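Local coordinates for small ribosomal subunit protein bS6 (Aquifex aeolicus, PDB 2J5A) that probably binds 16S ribosomal RNA together with protein bS18 as a structural component of the small ribosomal subunit, at residues Y4-Y9 against K72-Q77; T12-K17 against E90-W95; E24-F29 against N63-L68. All blocks are in the same frame, centred on the assembly; numbering follows the deposited sequence.

Interaction 1. Residues Y4-Y9 against K72-Q77; sequences YKTLRY and KTENPQ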
loop_
_atom_site.group_PDB
_atom_site.type_symbol
_atom_site.label_atom_id
_atom_site.label_comp_id
_atom_site.label_asym_id
_atom_site.label_seq_id
_atom_site.Cartn_x
_atom_site.Cartn_y
_atom_site.Cartn_z
ATOM N N TYR A 4 25.617 -3.718 5.134
ATOM C CA TYR A 4 25.187 -2.546 4.384
ATOM C C TYR A 4 24.856 -2.921 2.926
ATOM O O TYR A 4 25.599 -3.635 2.248
ATOM C CB TYR A 4 26.232 -1.434 4.440
ATOM C CG TYR A 4 25.916 -0.284 3.513
ATOM C CD1 TYR A 4 24.827 0.556 3.752
ATOM C CD2 TYR A 4 26.698 -0.044 2.387
ATOM C CE1 TYR A 4 24.535 1.613 2.898
ATOM C CE2 TYR A 4 26.425 1.013 1.530
ATOM C CZ TYR A 4 25.339 1.834 1.779
ATOM O OH TYR A 4 25.069 2.864 0.906
ATOM N N LYS A 5 23.725 -2.396 2.470
ATOM C CA LYS A 5 23.056 -2.824 1.255
ATOM C C LYS A 5 22.077 -1.716 0.916
ATOM O O LYS A 5 21.457 -1.171 1.822
ATOM C CB LYS A 5 22.289 -4.115 1.552
ATOM C CG LYS A 5 21.650 -4.784 0.355
ATOM C CD LYS A 5 21.062 -6.123 0.775
ATOM C CE LYS A 5 20.605 -6.965 -0.429
ATOM N NZ LYS A 5 19.495 -7.905 -0.057
ATOM N N THR A 6 21.927 -1.369 -0.366
ATOM C CA THR A 6 20.942 -0.347 -0.753
ATOM C C THR A 6 19.605 -0.954 -1.227
ATOM O O THR A 6 18.605 -0.254 -1.326
ATOM C CB THR A 6 21.500 0.650 -1.791
ATOM O OG1 THR A 6 21.650 0.015 -3.069
ATOM C CG2 THR A 6 22.833 1.248 -1.308
ATOM N N LEU A 7 19.593 -2.247 -1.527
ATOM C CA LEU A 7 18.345 -2.965 -1.740
ATOM C C LEU A 7 17.632 -3.054 -0.393
ATOM O O LEU A 7 18.126 -3.698 0.539
ATOM C CB LEU A 7 18.601 -4.363 -2.321
ATOM C CG LEU A 7 17.461 -5.119 -3.024
ATOM C CD1 LEU A 7 16.856 -6.175 -2.125
ATOM C CD2 LEU A 7 16.389 -4.171 -3.537
ATOM N N ARG A 8 16.492 -2.362 -0.290
ATOM C CA ARG A 8 15.686 -2.331 0.941
ATOM C C ARG A 8 14.303 -2.915 0.720
ATOM O O ARG A 8 13.789 -2.901 -0.405
ATOM C CB ARG A 8 15.551 -0.904 1.464
ATOM C CG ARG A 8 16.397 -0.582 2.696
ATOM C CD ARG A 8 17.637 0.237 2.382
ATOM N NE ARG A 8 18.032 1.066 3.529
ATOM C CZ ARG A 8 19.251 1.585 3.727
ATOM N NH1 ARG A 8 20.248 1.368 2.867
ATOM N NH2 ARG A 8 19.477 2.321 4.817
ATOM N N TYR A 9 13.716 -3.406 1.813
ATOM C CA TYR A 9 12.419 -4.045 1.798
ATOM C C TYR A 9 11.390 -3.192 2.565
ATOM O O TYR A 9 11.676 -2.627 3.634
ATOM C CB TYR A 9 12.499 -5.473 2.354
ATOM C CG TYR A 9 13.473 -6.331 1.585
ATOM C CD1 TYR A 9 14.840 -6.236 1.817
ATOM C CD2 TYR A 9 13.039 -7.210 0.613
ATOM C CE1 TYR A 9 15.751 -7.000 1.102
ATOM C CE2 TYR A 9 13.938 -7.982 -0.106
ATOM C CZ TYR A 9 15.296 -7.871 0.146
ATOM O OH TYR A 9 16.208 -8.629 -0.562
ATOM N N LYS A 72 10.492 -4.633 -2.767
ATOM C CA LYS A 72 11.904 -4.309 -2.577
ATOM C C LYS A 72 12.328 -3.278 -3.615
ATOM O O LYS A 72 11.773 -3.222 -4.705
ATOM C CB LYS A 72 12.783 -5.566 -2.603
ATOM C CG LYS A 72 12.812 -6.370 -3.906
ATOM C CD LYS A 72 13.819 -7.545 -3.771
ATOM C CE LYS A 72 13.717 -8.588 -4.879
ATOM N NZ LYS A 72 14.385 -9.876 -4.453
ATOM N N THR A 73 13.277 -2.426 -3.259
ATOM C CA THR A 73 13.746 -1.396 -4.188
ATOM C C THR A 73 15.097 -0.832 -3.771
ATOM O O THR A 73 15.418 -0.790 -2.585
ATOM C CB THR A 73 12.763 -0.201 -4.277
ATOM O OG1 THR A 73 13.148 0.663 -5.354
ATOM C CG2 THR A 73 12.763 0.603 -2.991
ATOM N N GLU A 74 15.856 -0.372 -4.756
ATOM C CA GLU A 74 17.086 0.396 -4.502
ATOM C C GLU A 74 16.809 1.915 -4.506
ATOM O O GLU A 74 17.690 2.717 -4.174
ATOM C CB GLU A 74 18.189 -0.018 -5.496
ATOM C CG GLU A 74 18.356 -1.557 -5.553
ATOM C CD GLU A 74 19.801 -2.046 -5.717
ATOM O OE1 GLU A 74 20.654 -1.787 -4.830
ATOM O OE2 GLU A 74 20.065 -2.749 -6.720
ATOM N N ASN A 75 15.564 2.289 -4.833
ATOM C CA ASN A 75 15.133 3.677 -4.873
ATOM C C ASN A 75 14.780 4.197 -3.484
ATOM O O ASN A 75 13.699 3.897 -2.953
ATOM C CB ASN A 75 13.920 3.792 -5.788
ATOM C CG ASN A 75 13.594 5.218 -6.154
ATOM O OD1 ASN A 75 14.014 6.163 -5.476
ATOM N ND2 ASN A 75 12.836 5.386 -7.241
ATOM N N PRO A 76 15.654 5.032 -2.901
ATOM C CA PRO A 76 15.479 5.371 -1.496
ATOM C C PRO A 76 14.301 6.312 -1.294
ATOM O O PRO A 76 13.814 6.446 -0.180
ATOM C CB PRO A 76 16.798 6.085 -1.148
ATOM C CG PRO A 76 17.177 6.757 -2.411
ATOM C CD PRO A 76 16.791 5.766 -3.497
ATOM N N GLN A 77 13.864 6.963 -2.368
ATOM C CA GLN A 77 12.718 7.875 -2.306
ATOM C C GLN A 77 11.337 7.224 -2.537
ATOM O O GLN A 77 10.318 7.906 -2.424
ATOM C CB GLN A 77 12.925 9.033 -3.294
ATOM C CG GLN A 77 13.732 10.206 -2.704
ATOM C CD GLN A 77 12.947 10.979 -1.628
ATOM O OE1 GLN A 77 11.784 11.354 -1.841
ATOM N NE2 GLN A 77 13.582 11.215 -0.479
HETATM O O HOH W 1 17.433 1.873 -0.815
#
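K72 starts in a tight rotamer, with CG lodged between its own backbone N and carbonyl carbon (chi1 63°), and then runs straight out, which carries its methylenes alongside the ring of Y9. That ring swings beside its own backbone N (chi1 -58°), and the two side chains travel side by side in the same direction. CB of K72 lies 3.6 Å from CD2 of Y9, while K72 CD reaches the ring at CE2. L7 adds to the same patch: its CD1 comes within 3.7 Å of K72 CD, so a leucine methyl and the tyrosine ring both lean on the lysine's aliphatic part. The second methyl of L7, CD2, rests over the backbone of T73 and against CG of E74.

E74 bends at its second torsion and brings its carboxylate across T6, the two side chains meeting at about a right angle. The hydroxyl OG1 of T6 donates to E74 OE1 over 2.7 Å, arriving on the anti side of the carboxylate and a little out of its plane. A water donates to T6 O and, more weakly, to E74 O.

Between these side chains two backbone bonds tie R8 to T73. R8 N gives a nearly straight bond to T73 O (3.0 Å, 176°), and T73 N returns one to R8 O at 2.9 Å. T73 OG1 closes an ST turn by accepting from N75 N, and it also bonds G40 O. N75 OD1 in turn accepts from Q77 N, a capping bond just ahead of helix 78-88. This is the end of an antiparallel strand pair, R8 and T73 hydrogen-bonded and Y9 and K72 non-hydrogen-bonded, where strands 8-16 and 63-73 meet as the central pair of the bS6 sheet.

Interaction 2. Residues T12-K17 against E90-W95; sequences TVFAVK and EDVIRW. With NA (sodium ion), chain B.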
loop_
_atom_site.group_PDB
_atom_site.type_symbol
_atom_site.label_atom_id
_atom_site.label_comp_id
_atom_site.label_asym_id
_atom_site.label_seq_id
_atom_site.Cartn_x
_atom_site.Cartn_y
_atom_site.Cartn_z
ATOM N N THR A 12 3.637 -1.705 2.584
ATOM C CA THR A 12 2.656 -0.618 2.502
ATOM C C THR A 12 1.272 -1.198 2.772
ATOM O O THR A 12 0.925 -2.246 2.261
ATOM C CB THR A 12 2.658 0.039 1.102
ATOM O OG1 THR A 12 3.942 0.609 0.840
ATOM C CG2 THR A 12 1.613 1.100 0.976
ATOM N N VAL A 13 0.509 -0.511 3.594
ATOM C CA VAL A 13 -0.867 -0.848 3.884
ATOM C C VAL A 13 -1.648 0.438 3.676
ATOM O O VAL A 13 -1.251 1.486 4.176
ATOM C CB VAL A 13 -1.066 -1.322 5.357
ATOM C CG1 VAL A 13 -2.520 -1.637 5.641
ATOM C CG2 VAL A 13 -0.192 -2.504 5.692
ATOM N N PHE A 14 -2.754 0.359 2.933
ATOM C CA PHE A 14 -3.609 1.511 2.711
ATOM C C PHE A 14 -5.086 1.104 2.702
ATOM O O PHE A 14 -5.428 -0.071 2.462
ATOM C CB PHE A 14 -3.213 2.253 1.432
ATOM C CG PHE A 14 -3.362 1.433 0.184
ATOM C CD1 PHE A 14 -2.415 0.499 -0.164
ATOM C CD2 PHE A 14 -4.492 1.583 -0.637
ATOM C CE1 PHE A 14 -2.557 -0.251 -1.311
ATOM C CE2 PHE A 14 -4.639 0.823 -1.782
ATOM C CZ PHE A 14 -3.680 -0.083 -2.120
ATOM N N ALA A 15 -5.937 2.095 2.994
ATOM C CA ALA A 15 -7.376 1.913 3.162
ATOM C C ALA A 15 -8.104 2.766 2.142
ATOM O O ALA A 15 -7.872 3.969 2.061
ATOM C CB ALA A 15 -7.812 2.311 4.567
ATOM N N VAL A 16 -8.970 2.126 1.357
ATOM C CA VAL A 16 -9.724 2.786 0.276
ATOM C C VAL A 16 -11.143 3.107 0.757
ATOM O O VAL A 16 -11.755 2.297 1.456
ATOM C CB VAL A 16 -9.791 1.875 -0.952
ATOM C CG1 VAL A 16 -10.685 2.461 -2.017
ATOM C CG2 VAL A 16 -8.392 1.601 -1.473
ATOM N N LYS A 17 -11.670 4.278 0.384
ATOM C CA LYS A 17 -12.980 4.692 0.910
ATOM C C LYS A 17 -14.053 3.699 0.444
ATOM O O LYS A 17 -13.930 3.113 -0.641
ATOM C CB LYS A 17 -13.336 6.171 0.617
ATOM C CG LYS A 17 -13.459 6.559 -0.835
ATOM C CD LYS A 17 -14.038 7.992 -1.018
ATOM C CE LYS A 17 -13.194 9.096 -0.359
ATOM N NZ LYS A 17 -13.062 10.354 -1.226
ATOM N N GLU A 90 -7.584 10.978 -3.401
ATOM C CA GLU A 90 -8.746 11.254 -2.550
ATOM C C GLU A 90 -9.507 9.996 -2.140
ATOM O O GLU A 90 -10.217 9.986 -1.125
ATOM C CB GLU A 90 -9.697 12.242 -3.249
ATOM C CG GLU A 90 -9.433 13.702 -2.863
ATOM C CD GLU A 90 -10.268 14.677 -3.670
ATOM O OE1 GLU A 90 -11.507 14.473 -3.742
ATOM O OE2 GLU A 90 -9.681 15.629 -4.238
ATOM N N ASP A 91 -9.363 8.954 -2.951
ATOM C CA ASP A 91 -9.986 7.667 -2.691
ATOM C C ASP A 91 -9.289 6.873 -1.574
ATOM O O ASP A 91 -9.889 5.985 -1.003
ATOM C CB ASP A 91 -9.985 6.821 -3.959
ATOM C CG ASP A 91 -10.746 7.463 -5.116
ATOM O OD1 ASP A 91 -11.736 8.214 -4.880
ATOM O OD2 ASP A 91 -10.352 7.166 -6.280
ATOM N N VAL A 92 -8.027 7.187 -1.276
ATOM C CA VAL A 92 -7.251 6.465 -0.275
ATOM C C VAL A 92 -7.259 7.247 1.006
ATOM O O VAL A 92 -6.710 8.336 1.072
ATOM C CB VAL A 92 -5.815 6.235 -0.767
ATOM C CG1 VAL A 92 -4.900 5.705 0.373
ATOM C CG2 VAL A 92 -5.831 5.317 -1.987
ATOM N N ILE A 93 -7.897 6.719 2.035
ATOM C CA ILE A 93 -8.197 7.533 3.203
ATOM C C ILE A 93 -7.253 7.213 4.334
ATOM O O ILE A 93 -7.316 7.810 5.397
ATOM C CB ILE A 93 -9.715 7.421 3.630
ATOM C CG1 ILE A 93 -10.116 5.975 4.002
ATOM C CG2 ILE A 93 -10.614 7.964 2.506
ATOM C CD1 ILE A 93 -11.564 5.837 4.528
ATOM N N ARG A 94 -6.376 6.251 4.098
ATOM C CA ARG A 94 -5.383 5.870 5.065
ATOM C C ARG A 94 -4.231 5.131 4.367
ATOM O O ARG A 94 -4.451 4.317 3.473
ATOM C CB ARG A 94 -6.021 5.008 6.150
ATOM C CG ARG A 94 -5.216 5.040 7.395
ATOM C CD ARG A 94 -5.748 4.128 8.431
ATOM N NE ARG A 94 -4.820 4.089 9.544
ATOM C CZ ARG A 94 -4.797 3.140 10.478
ATOM N NH1 ARG A 94 -5.656 2.129 10.453
ATOM N NH2 ARG A 94 -3.900 3.207 11.444
ATOM N N TRP A 95 -3.004 5.458 4.760
ATOM C CA TRP A 95 -1.807 4.894 4.140
ATOM C C TRP A 95 -0.720 4.747 5.206
ATOM O O TRP A 95 -0.618 5.575 6.106
ATOM C CB TRP A 95 -1.354 5.737 2.926
ATOM C CG TRP A 95 -1.090 7.159 3.228
ATOM C CD1 TRP A 95 0.124 7.733 3.421
ATOM C CD2 TRP A 95 -2.064 8.199 3.413
ATOM N NE1 TRP A 95 -0.024 9.068 3.707
ATOM C CE2 TRP A 95 -1.358 9.378 3.710
ATOM C CE3 TRP A 95 -3.460 8.248 3.346
ATOM C CZ2 TRP A 95 -1.992 10.584 3.958
ATOM C CZ3 TRP A 95 -4.106 9.472 3.583
ATOM C CH2 TRP A 95 -3.370 10.618 3.881
HETATM NA NA NA B . -5.408 10.024 0.167
HETATM O O HOH W 2 -6.516 11.522 1.194
#
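V13 touches the neighbouring strand through its carbonyl, O lying 3.5 Å from CA of W95. At F14, paired with W95 in a non-hydrogen-bonded position, CB packs 4.0 Å from V92 CG1, and the ring turns on toward F29 and V32 of helix 22-38. A15 is the pivot of the pairing. Its N donates to R94 O at 2.7 Å, and its CB lies 3.6 Å from R94 CB on the opposite face from F14. A15 O takes a good bond from I93 N (2.8 Å) and a weak one from R94 N. With I93 and R94 both facing one residue, this is a classic beta bulge in the antiparallel pair of strands 8-16 and 92-100, the latter at the edge of the sheet. The extra residue shifts the register, so V16 pairs with V92, whose carbonyl O binds the sodium ion at 2.3 Å together with L86 O, K87 O, D89 O and a water. K17 ends the run: its N donates to D91 O, and CB leans on I93 CG2. Bends at chi3 and chi4 then curl the chain back, until NZ donates to E90 O (2.9 Å) from above the carbonyl plane.

Interaction 3. Residues E24-F29 against N63-L68; sequences EMKKKF and NARYFL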
loop_
_atom_site.group_PDB
_atom_site.type_symbol
_atom_site.label_atom_id
_atom_site.label_comp_id
_atom_site.label_asym_id
_atom_site.label_seq_id
_atom_site.Cartn_x
_atom_site.Cartn_y
_atom_site.Cartn_z
ATOM N N GLU A 24 -13.717 -0.994 -8.684
ATOM C CA GLU A 24 -12.875 0.181 -8.483
ATOM C C GLU A 24 -11.755 -0.059 -7.441
ATOM O O GLU A 24 -10.618 0.362 -7.643
ATOM C CB GLU A 24 -13.732 1.385 -8.076
ATOM C CG GLU A 24 -14.579 1.927 -9.240
ATOM C CD GLU A 24 -15.588 2.975 -8.828
ATOM O OE1 GLU A 24 -16.274 2.821 -7.805
ATOM O OE2 GLU A 24 -15.719 3.974 -9.550
ATOM N N MET A 25 -12.094 -0.740 -6.345
ATOM C CA MET A 25 -11.135 -1.070 -5.303
ATOM C C MET A 25 -10.013 -1.940 -5.844
ATOM O O MET A 25 -8.845 -1.644 -5.629
ATOM C CB MET A 25 -11.824 -1.760 -4.125
ATOM C CG MET A 25 -12.637 -0.806 -3.269
ATOM S SD MET A 25 -13.808 -1.646 -2.188
ATOM C CE MET A 25 -14.566 -0.264 -1.356
ATOM N N LYS A 26 -10.363 -2.997 -6.567
ATOM C CA LYS A 26 -9.347 -3.880 -7.141
ATOM C C LYS A 26 -8.468 -3.142 -8.152
ATOM O O LYS A 26 -7.273 -3.355 -8.192
ATOM C CB LYS A 26 -9.992 -5.112 -7.781
ATOM C CG LYS A 26 -10.531 -6.148 -6.790
ATOM C CD LYS A 26 -9.384 -6.921 -6.154
ATOM C CE LYS A 26 -9.774 -8.361 -5.840
ATOM N NZ LYS A 26 -8.723 -9.022 -5.005
ATOM N N LYS A 27 -9.067 -2.271 -8.952
ATOM C CA LYS A 27 -8.337 -1.428 -9.906
ATOM C C LYS A 27 -7.346 -0.496 -9.190
ATOM O O LYS A 27 -6.185 -0.406 -9.576
ATOM C CB LYS A 27 -9.340 -0.617 -10.743
ATOM C CG LYS A 27 -8.732 0.271 -11.842
ATOM C CD LYS A 27 -8.344 -0.505 -13.085
ATOM C CE LYS A 27 -7.378 0.307 -13.988
ATOM N NZ LYS A 27 -7.424 -0.141 -15.440
ATOM N N LYS A 28 -7.820 0.195 -8.155
ATOM C CA LYS A 28 -6.960 0.974 -7.265
ATOM C C LYS A 28 -5.722 0.197 -6.784
ATOM O O LYS A 28 -4.609 0.686 -6.874
ATOM C CB LYS A 28 -7.743 1.453 -6.054
ATOM C CG LYS A 28 -6.980 2.444 -5.189
ATOM C CD LYS A 28 -7.531 3.850 -5.269
ATOM C CE LYS A 28 -7.007 4.622 -6.466
ATOM N NZ LYS A 28 -7.584 6.019 -6.437
ATOM N N PHE A 29 -5.925 -1.011 -6.293
ATOM C CA PHE A 29 -4.816 -1.865 -5.885
ATOM C C PHE A 29 -3.811 -2.125 -7.010
ATOM O O PHE A 29 -2.598 -2.014 -6.796
ATOM C CB PHE A 29 -5.351 -3.189 -5.357
ATOM C CG PHE A 29 -4.335 -4.032 -4.645
ATOM C CD1 PHE A 29 -3.238 -3.461 -3.985
ATOM C CD2 PHE A 29 -4.509 -5.392 -4.566
ATOM C CE1 PHE A 29 -2.340 -4.236 -3.309
ATOM C CE2 PHE A 29 -3.616 -6.172 -3.861
ATOM C CZ PHE A 29 -2.531 -5.594 -3.240
ATOM N N ASN A 63 -16.035 2.361 7.804
ATOM C CA ASN A 63 -15.450 1.145 7.240
ATOM C C ASN A 63 -14.496 1.553 6.117
ATOM O O ASN A 63 -14.549 2.688 5.640
ATOM C CB ASN A 63 -16.548 0.227 6.671
ATOM C CG ASN A 63 -17.550 -0.230 7.723
ATOM O OD1 ASN A 63 -17.299 -1.192 8.491
ATOM N ND2 ASN A 63 -18.692 0.455 7.779
ATOM N N ALA A 64 -13.642 0.633 5.684
ATOM C CA ALA A 64 -12.755 0.890 4.540
ATOM C C ALA A 64 -12.191 -0.401 3.970
ATOM O O ALA A 64 -12.150 -1.407 4.653
ATOM C CB ALA A 64 -11.616 1.832 4.955
ATOM N N ARG A 65 -11.742 -0.355 2.721
ATOM C CA ARG A 65 -11.124 -1.506 2.078
ATOM C C ARG A 65 -9.583 -1.488 2.238
ATOM O O ARG A 65 -8.907 -0.575 1.738
ATOM C CB ARG A 65 -11.496 -1.543 0.594
ATOM C CG ARG A 65 -10.846 -2.689 -0.170
ATOM C CD ARG A 65 -11.193 -4.050 0.423
ATOM N NE ARG A 65 -10.978 -5.088 -0.571
ATOM C CZ ARG A 65 -11.851 -5.403 -1.531
ATOM N NH1 ARG A 65 -13.017 -4.781 -1.626
ATOM N NH2 ARG A 65 -11.550 -6.359 -2.391
ATOM N N TYR A 66 -9.050 -2.520 2.897
ATOM C CA TYR A 66 -7.638 -2.609 3.217
ATOM C C TYR A 66 -6.907 -3.537 2.293
ATOM O O TYR A 66 -7.311 -4.683 2.119
ATOM C CB TYR A 66 -7.428 -3.103 4.655
ATOM C CG TYR A 66 -7.527 -2.027 5.718
ATOM C CD1 TYR A 66 -8.742 -1.718 6.298
ATOM C CD2 TYR A 66 -6.414 -1.347 6.151
ATOM C CE1 TYR A 66 -8.855 -0.744 7.278
ATOM C CE2 TYR A 66 -6.508 -0.376 7.137
ATOM C CZ TYR A 66 -7.741 -0.087 7.694
ATOM O OH TYR A 66 -7.862 0.860 8.668
ATOM N N PHE A 67 -5.813 -3.026 1.723
ATOM C CA PHE A 67 -4.856 -3.812 0.967
ATOM C C PHE A 67 -3.462 -3.686 1.605
ATOM O O PHE A 67 -3.153 -2.692 2.248
ATOM C CB PHE A 67 -4.767 -3.350 -0.498
ATOM C CG PHE A 67 -6.044 -3.501 -1.286
ATOM C CD1 PHE A 67 -6.421 -4.735 -1.795
ATOM C CD2 PHE A 67 -6.841 -2.399 -1.570
ATOM C CE1 PHE A 67 -7.556 -4.878 -2.516
ATOM C CE2 PHE A 67 -7.997 -2.544 -2.316
ATOM C CZ PHE A 67 -8.363 -3.794 -2.777
ATOM N N LEU A 68 -2.617 -4.685 1.359
ATOM C CA LEU A 68 -1.237 -4.728 1.847
ATOM C C LEU A 68 -0.350 -5.231 0.731
ATOM O O LEU A 68 -0.685 -6.228 0.084
ATOM C CB LEU A 68 -1.114 -5.684 3.054
ATOM C CG LEU A 68 0.244 -5.846 3.760
ATOM C CD1 LEU A 68 0.009 -6.280 5.194
ATOM C CD2 LEU A 68 1.209 -6.811 3.036
#
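F29 and F67 stack in an offset arrangement, their ring centroids 4.4 Å apart and their planes only 17° from parallel. The displacement puts each CB over the partner's ring: F29 CB sits 3.8 Å from the F67 centroid, almost exactly on the ring normal, and F67 CB covers the F29 face in the same way, if less squarely. The closest atoms are F29 CD2 and F67 CD1, at 3.4 Å. F29 drops its ring from the helix toward the strand because its CG points away from the backbone N (chi1 -168°). The far rim of F67 slides under the preceding helical turn, where CE2 lies 3.5 Å from M25 O and CZ packs against M25 CB. Cutting F67 back to an alanine would probably open a gap beneath this turn and leave the ring of F29 without its stacking partner, freer to turn.

Two residues back along the strand, R65 crosses M25 obliquely. SD of M25 lies 3.3 Å from R65 NH1 and 3.6 Å from R65 CB, while M25 CB comes over one face of the guanidinium group.

Farther out, salt bridges fix that arginine: NH1 pairs with E22 and NH2 with D48. D48 also takes NZ of K26, which probably eases the like charges of K26 and R65 lying near each other. Strand 41-53 adds E46 beside F29. The helix segment runs at 30° to the strand segment, their axes 10.0 Å apart, with aromatic and aliphatic groups filling the space between: helix-on-sheet core packing of the split beta-alpha-beta, ferredoxin-like fold of bS6.

How the interactions relate
All three contacts involve one four-stranded antiparallel sheet, interaction 3 through the helix packed on it. Strand 8-16 serves interactions 1 and 2 from its two ends, pairing with strand 63-73 in the first and strand 92-100 in the second; their centres are 24 Å apart, on opposite sides of the chain's centre. Strand 63-73 likewise links interactions 1 and 3, 26 Å apart. Interactions 2 and 3 are close neighbours, with centres 7 Å apart: V16 N probably bonds R65 O at 2.7 Å, and K28 NZ bridges to D91 OD2 at 3.0 Å. Interaction 2 holds the sodium ligand V92, whereas the F67 side chain of interaction 3 lies about 13 Å from that ion.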